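Local coordinates for putative uncharacterized protein (Trypanosoma congolense, PDB 4E40) that forms the helical-bundle part of a cell-surface haptoglobin-hemoglobin receptor, which probably serves in nutrient uptake by the trypanosome, at residues G60-V74 / V87-E99. Sequence-based numbering, arbitrary orientation.
Sequences GGAAVERASAAVDRV and VRKAAAVAHHALE. Unlike the reference sequence in segment 60-74: Val-64 (reference Ala), Asp-72 (reference Asn).
A water molecule joins Arg-88 to Val-71: it accepts from Arg-88 NE at 2.8 Å, lying in the plane of the guanidinium at its edge, and donates to Val-71 O. The arginine chain runs extended from CG to NE, which carries its head along the last turn of helix 28-73. There NH1 comes within 2.8 Å of Val-74 O, close to the guanidinium plane, and hydrogen-bonds Leu-77 O; NH2 bonds Asp-78 O. The one side chain thus ties the start of helix 82-147 to the connection that precedes it. Beside it, Val-74 CG2 and Val-87 CG1 meet tip to tip at 4.0 Å, and the same Val-87 methyl packs against Ala-70 CB. Alanines let the backbones draw together in the middle: Ala-67 and Ala-91 have their CB atoms 3.9 Å apart, and the Val-71 CG2 to Ala-91 CB contact, at 3.3 Å, is tight. Further along, Val-64 splits its two methyls between partners. CG1, anti to the backbone N (chi1 170°), lies over one face of the His-95 ring in a CH-pi contact, 3.4 Å from the centroid, whereas CG2 packs on Leu-98 CD2 and Ala-94 CB. Ser-68 OG lies at the edge of the imidazole, near its plane, 2.8 Å from His-95 NE2. Leu-98 closes this end by laying CD1 against the backbone of Gly-60, where the lack of a side chain admits the methyl. The segments run antiparallel at 156°, their axes 9.0 Å apart, as the two arms of a helical hairpin near one end of the elongated receptor bundle. Helix 192-246 packs alongside both arms: Val-74 touches Ser-244, Val-87 touches Glu-243, and Ala-70 O receives a hydrogen bond from Ser-244 OG.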
loop_
_atom_site.group_PDB
_atom_site.type_symbol
_atom_site.label_atom_id
_atom_site.label_comp_id
_atom_site.label_asym_id
_atom_site.label_seq_id
_atom_site.Cartn_x
_atom_site.Cartn_y
_atom_site.Cartn_z
ATOM N N GLY A 60 4.122 8.399 28.100
ATOM C CA GLY A 60 3.693 7.335 29.005
ATOM C C GLY A 60 4.779 6.912 30.008
ATOM O O GLY A 60 4.497 6.804 31.221
ATOM N N GLY A 61 5.995 6.760 29.513
ATOM C CA GLY A 61 7.118 6.405 30.405
ATOM C C GLY A 61 7.368 7.490 31.422
ATOM O O GLY A 61 7.578 7.151 32.605
ATOM N N ALA A 62 7.309 8.754 30.997
ATOM C CA ALA A 62 7.518 9.884 31.929
ATOM C C ALA A 62 6.435 9.933 33.008
ATOM O O ALA A 62 6.740 10.022 34.222
ATOM C CB ALA A 62 7.562 11.214 31.184
ATOM N N ALA A 63 5.180 9.757 32.583
ATOM C CA ALA A 63 4.046 9.710 33.549
ATOM C C ALA A 63 4.154 8.607 34.579
ATOM O O ALA A 63 3.978 8.872 35.775
ATOM C CB ALA A 63 2.671 9.609 32.806
ATOM N N VAL A 64 4.464 7.379 34.166
ATOM C CA VAL A 64 4.564 6.255 35.094
ATOM C C VAL A 64 5.696 6.491 36.093
ATOM O O VAL A 64 5.549 6.208 37.262
ATOM C CB VAL A 64 4.710 4.935 34.333
ATOM C CG1 VAL A 64 5.052 3.814 35.283
ATOM C CG2 VAL A 64 3.330 4.664 33.726
ATOM N N GLU A 65 6.786 7.085 35.613
ATOM C CA GLU A 65 7.852 7.315 36.584
ATOM C C GLU A 65 7.509 8.389 37.601
ATOM O O GLU A 65 7.916 8.271 38.789
ATOM C CB GLU A 65 9.208 7.499 35.856
ATOM C CG GLU A 65 9.694 6.238 35.109
ATOM C CD GLU A 65 9.604 4.913 35.912
ATOM O OE1 GLU A 65 10.084 4.820 37.056
ATOM O OE2 GLU A 65 8.985 3.946 35.420
ATOM N N ARG A 66 6.782 9.424 37.196
ATOM C CA ARG A 66 6.270 10.417 38.144
ATOM C C ARG A 66 5.318 9.752 39.139
ATOM O O ARG A 66 5.360 10.039 40.360
ATOM C CB ARG A 66 5.618 11.558 37.432
ATOM C CG ARG A 66 6.676 12.430 36.734
ATOM C CD ARG A 66 6.047 13.722 36.199
ATOM N NE ARG A 66 5.686 13.591 34.808
ATOM C CZ ARG A 66 4.469 13.321 34.360
ATOM N NH1 ARG A 66 4.306 13.221 33.058
ATOM N NH2 ARG A 66 3.435 13.144 35.198
ATOM N N ALA A 67 4.488 8.830 38.629
ATOM C CA ALA A 67 3.580 8.143 39.554
ATOM C C ALA A 67 4.378 7.262 40.559
ATOM O O ALA A 67 4.037 7.235 41.772
ATOM C CB ALA A 67 2.550 7.321 38.746
ATOM N N SER A 68 5.421 6.569 40.076
ATOM C CA SER A 68 6.267 5.687 40.895
ATOM C C SER A 68 6.979 6.524 41.952
ATOM O O SER A 68 7.081 6.103 43.126
ATOM C CB SER A 68 7.300 4.971 40.061
ATOM O OG SER A 68 6.667 3.931 39.309
ATOM N N ALA A 69 7.411 7.726 41.537
ATOM C CA ALA A 69 8.049 8.644 42.524
ATOM C C ALA A 69 7.076 9.065 43.648
ATOM O O ALA A 69 7.485 9.138 44.823
ATOM C CB ALA A 69 8.715 9.831 41.847
ATOM N N ALA A 70 5.784 9.278 43.294
ATOM C CA ALA A 70 4.703 9.604 44.266
ATOM C C ALA A 70 4.461 8.460 45.254
ATOM O O ALA A 70 4.381 8.698 46.483
ATOM C CB ALA A 70 3.423 10.054 43.550
ATOM N N VAL A 71 4.483 7.214 44.785
ATOM C CA VAL A 71 4.393 6.043 45.638
ATOM C C VAL A 71 5.603 6.006 46.590
ATOM O O VAL A 71 5.419 5.761 47.778
ATOM C CB VAL A 71 4.394 4.755 44.841
ATOM C CG1 VAL A 71 4.516 3.553 45.780
ATOM C CG2 VAL A 71 3.091 4.665 44.009
ATOM N N ASP A 72 6.810 6.230 46.051
ATOM C CA ASP A 72 7.979 6.180 46.956
ATOM C C ASP A 72 7.805 7.261 48.057
ATOM O O ASP A 72 8.131 7.020 49.271
ATOM C CB ASP A 72 9.288 6.373 46.166
ATOM C CG ASP A 72 10.532 6.368 47.100
ATOM O OD1 ASP A 72 10.948 5.254 47.501
ATOM O OD2 ASP A 72 11.059 7.458 47.507
ATOM N N ARG A 73 7.319 8.458 47.688
ATOM C CA ARG A 73 7.169 9.559 48.708
ATOM C C ARG A 73 6.297 9.175 49.873
ATOM O O ARG A 73 6.486 9.656 51.003
ATOM C CB ARG A 73 6.590 10.845 48.085
ATOM C CG ARG A 73 7.573 11.660 47.268
ATOM C CD ARG A 73 8.907 11.782 47.980
ATOM N NE ARG A 73 9.045 12.969 48.832
ATOM C CZ ARG A 73 9.809 14.027 48.546
ATOM N NH1 ARG A 73 10.502 14.067 47.412
ATOM N NH2 ARG A 73 9.879 15.046 49.408
ATOM N N VAL A 74 5.339 8.272 49.632
ATOM C CA VAL A 74 4.399 7.854 50.697
ATOM C C VAL A 74 4.727 6.473 51.254
ATOM O O VAL A 74 3.907 5.851 51.958
ATOM C CB VAL A 74 2.887 7.951 50.259
ATOM C CG1 VAL A 74 2.473 9.388 49.941
ATOM C CG2 VAL A 74 2.534 6.965 49.155
ATOM N N VAL A 87 -2.957 7.108 46.327
ATOM C CA VAL A 87 -1.726 7.238 45.530
ATOM C C VAL A 87 -1.260 5.887 44.944
ATOM O O VAL A 87 -0.951 5.795 43.759
ATOM C CB VAL A 87 -0.573 7.801 46.416
ATOM C CG1 VAL A 87 0.770 7.779 45.658
ATOM C CG2 VAL A 87 -0.953 9.217 46.806
ATOM N N ARG A 88 -1.242 4.856 45.787
ATOM C CA ARG A 88 -0.753 3.534 45.368
ATOM C C ARG A 88 -1.692 2.966 44.306
ATOM O O ARG A 88 -1.225 2.380 43.323
ATOM C CB ARG A 88 -0.664 2.569 46.566
ATOM C CG ARG A 88 0.487 2.981 47.525
ATOM C CD ARG A 88 0.161 2.523 48.946
ATOM N NE ARG A 88 1.200 3.074 49.824
ATOM C CZ ARG A 88 1.105 3.228 51.140
ATOM N NH1 ARG A 88 2.139 3.743 51.784
ATOM N NH2 ARG A 88 -0.009 2.887 51.822
ATOM N N LYS A 89 -2.997 3.166 44.495
ATOM C CA LYS A 89 -3.924 2.605 43.490
ATOM C C LYS A 89 -3.819 3.307 42.161
ATOM O O LYS A 89 -3.850 2.644 41.093
ATOM C CB LYS A 89 -5.360 2.703 43.980
ATOM C CG LYS A 89 -5.672 1.727 45.110
ATOM C CD LYS A 89 -7.107 1.933 45.579
ATOM C CE LYS A 89 -7.261 1.405 46.984
ATOM N NZ LYS A 89 -8.593 1.745 47.583
ATOM N N ALA A 90 -3.732 4.644 42.199
ATOM C CA ALA A 90 -3.598 5.416 40.972
ATOM C C ALA A 90 -2.311 5.065 40.231
ATOM O O ALA A 90 -2.271 4.950 39.022
ATOM C CB ALA A 90 -3.650 6.911 41.266
ATOM N N ALA A 91 -1.208 4.966 40.981
ATOM C CA ALA A 91 0.038 4.591 40.304
ATOM C C ALA A 91 0.017 3.201 39.673
ATOM O O ALA A 91 0.590 2.974 38.608
ATOM C CB ALA A 91 1.203 4.675 41.333
ATOM N N ALA A 92 -0.697 2.257 40.320
ATOM C CA ALA A 92 -0.852 0.911 39.764
ATOM C C ALA A 92 -1.667 1.001 38.468
ATOM O O ALA A 92 -1.276 0.411 37.452
ATOM C CB ALA A 92 -1.634 0.034 40.766
ATOM N N VAL A 93 -2.695 1.837 38.476
ATOM C CA VAL A 93 -3.451 2.100 37.181
ATOM C C VAL A 93 -2.558 2.650 36.064
ATOM O O VAL A 93 -2.595 2.203 34.916
ATOM C CB VAL A 93 -4.658 3.033 37.421
ATOM C CG1 VAL A 93 -5.224 3.568 36.112
ATOM C CG2 VAL A 93 -5.744 2.229 38.171
ATOM N N ALA A 94 -1.695 3.598 36.426
ATOM C CA ALA A 94 -0.821 4.185 35.411
ATOM C C ALA A 94 0.136 3.131 34.845
ATOM O O ALA A 94 0.308 3.071 33.628
ATOM C CB ALA A 94 -0.021 5.373 36.044
ATOM N N HIS A 95 0.712 2.277 35.713
ATOM C CA HIS A 95 1.564 1.202 35.187
ATOM C C HIS A 95 0.813 0.260 34.283
ATOM O O HIS A 95 1.292 -0.118 33.229
ATOM C CB HIS A 95 2.161 0.414 36.361
ATOM C CG HIS A 95 3.285 1.113 37.112
ATOM N ND1 HIS A 95 4.600 0.927 36.792
ATOM C CD2 HIS A 95 3.250 1.978 38.171
ATOM C CE1 HIS A 95 5.390 1.590 37.718
ATOM N NE2 HIS A 95 4.578 2.260 38.541
ATOM N N HIS A 96 -0.397 -0.113 34.726
ATOM C CA HIS A 96 -1.166 -1.070 33.924
ATOM C C HIS A 96 -1.565 -0.508 32.577
ATOM O O HIS A 96 -1.496 -1.203 31.561
ATOM C CB HIS A 96 -2.421 -1.524 34.691
ATOM C CG HIS A 96 -2.090 -2.196 35.977
ATOM N ND1 HIS A 96 -2.988 -2.328 36.977
ATOM C CD2 HIS A 96 -0.932 -2.797 36.397
ATOM C CE1 HIS A 96 -2.395 -2.939 38.022
ATOM N NE2 HIS A 96 -1.153 -3.252 37.654
ATOM N N ALA A 97 -1.893 0.780 32.548
ATOM C CA ALA A 97 -2.295 1.445 31.289
ATOM C C ALA A 97 -1.098 1.548 30.344
ATOM O O ALA A 97 -1.208 1.363 29.130
ATOM C CB ALA A 97 -2.901 2.845 31.531
ATOM N N LEU A 98 0.094 1.817 30.933
ATOM C CA LEU A 98 1.275 1.826 30.106
ATOM C C LEU A 98 1.566 0.482 29.446
ATOM O O LEU A 98 2.060 0.474 28.330
ATOM C CB LEU A 98 2.516 2.306 30.982
ATOM C CG LEU A 98 3.819 2.391 30.132
ATOM C CD1 LEU A 98 3.788 3.503 29.088
ATOM C CD2 LEU A 98 4.982 2.637 31.107
ATOM N N GLU A 99 1.292 -0.658 30.103
ATOM C CA GLU A 99 1.447 -1.931 29.376
ATOM C C GLU A 99 0.606 -1.972 28.100
ATOM O O GLU A 99 1.061 -2.456 27.083
ATOM C CB GLU A 99 1.024 -3.093 30.289
ATOM C CG GLU A 99 1.920 -3.295 31.526
ATOM C CD GLU A 99 1.334 -4.401 32.424
ATOM O OE1 GLU A 99 1.245 -5.518 31.951
ATOM O OE2 GLU A 99 0.933 -4.069 33.549
HETATM O O HOH W 1 3.843 3.881 49.174
#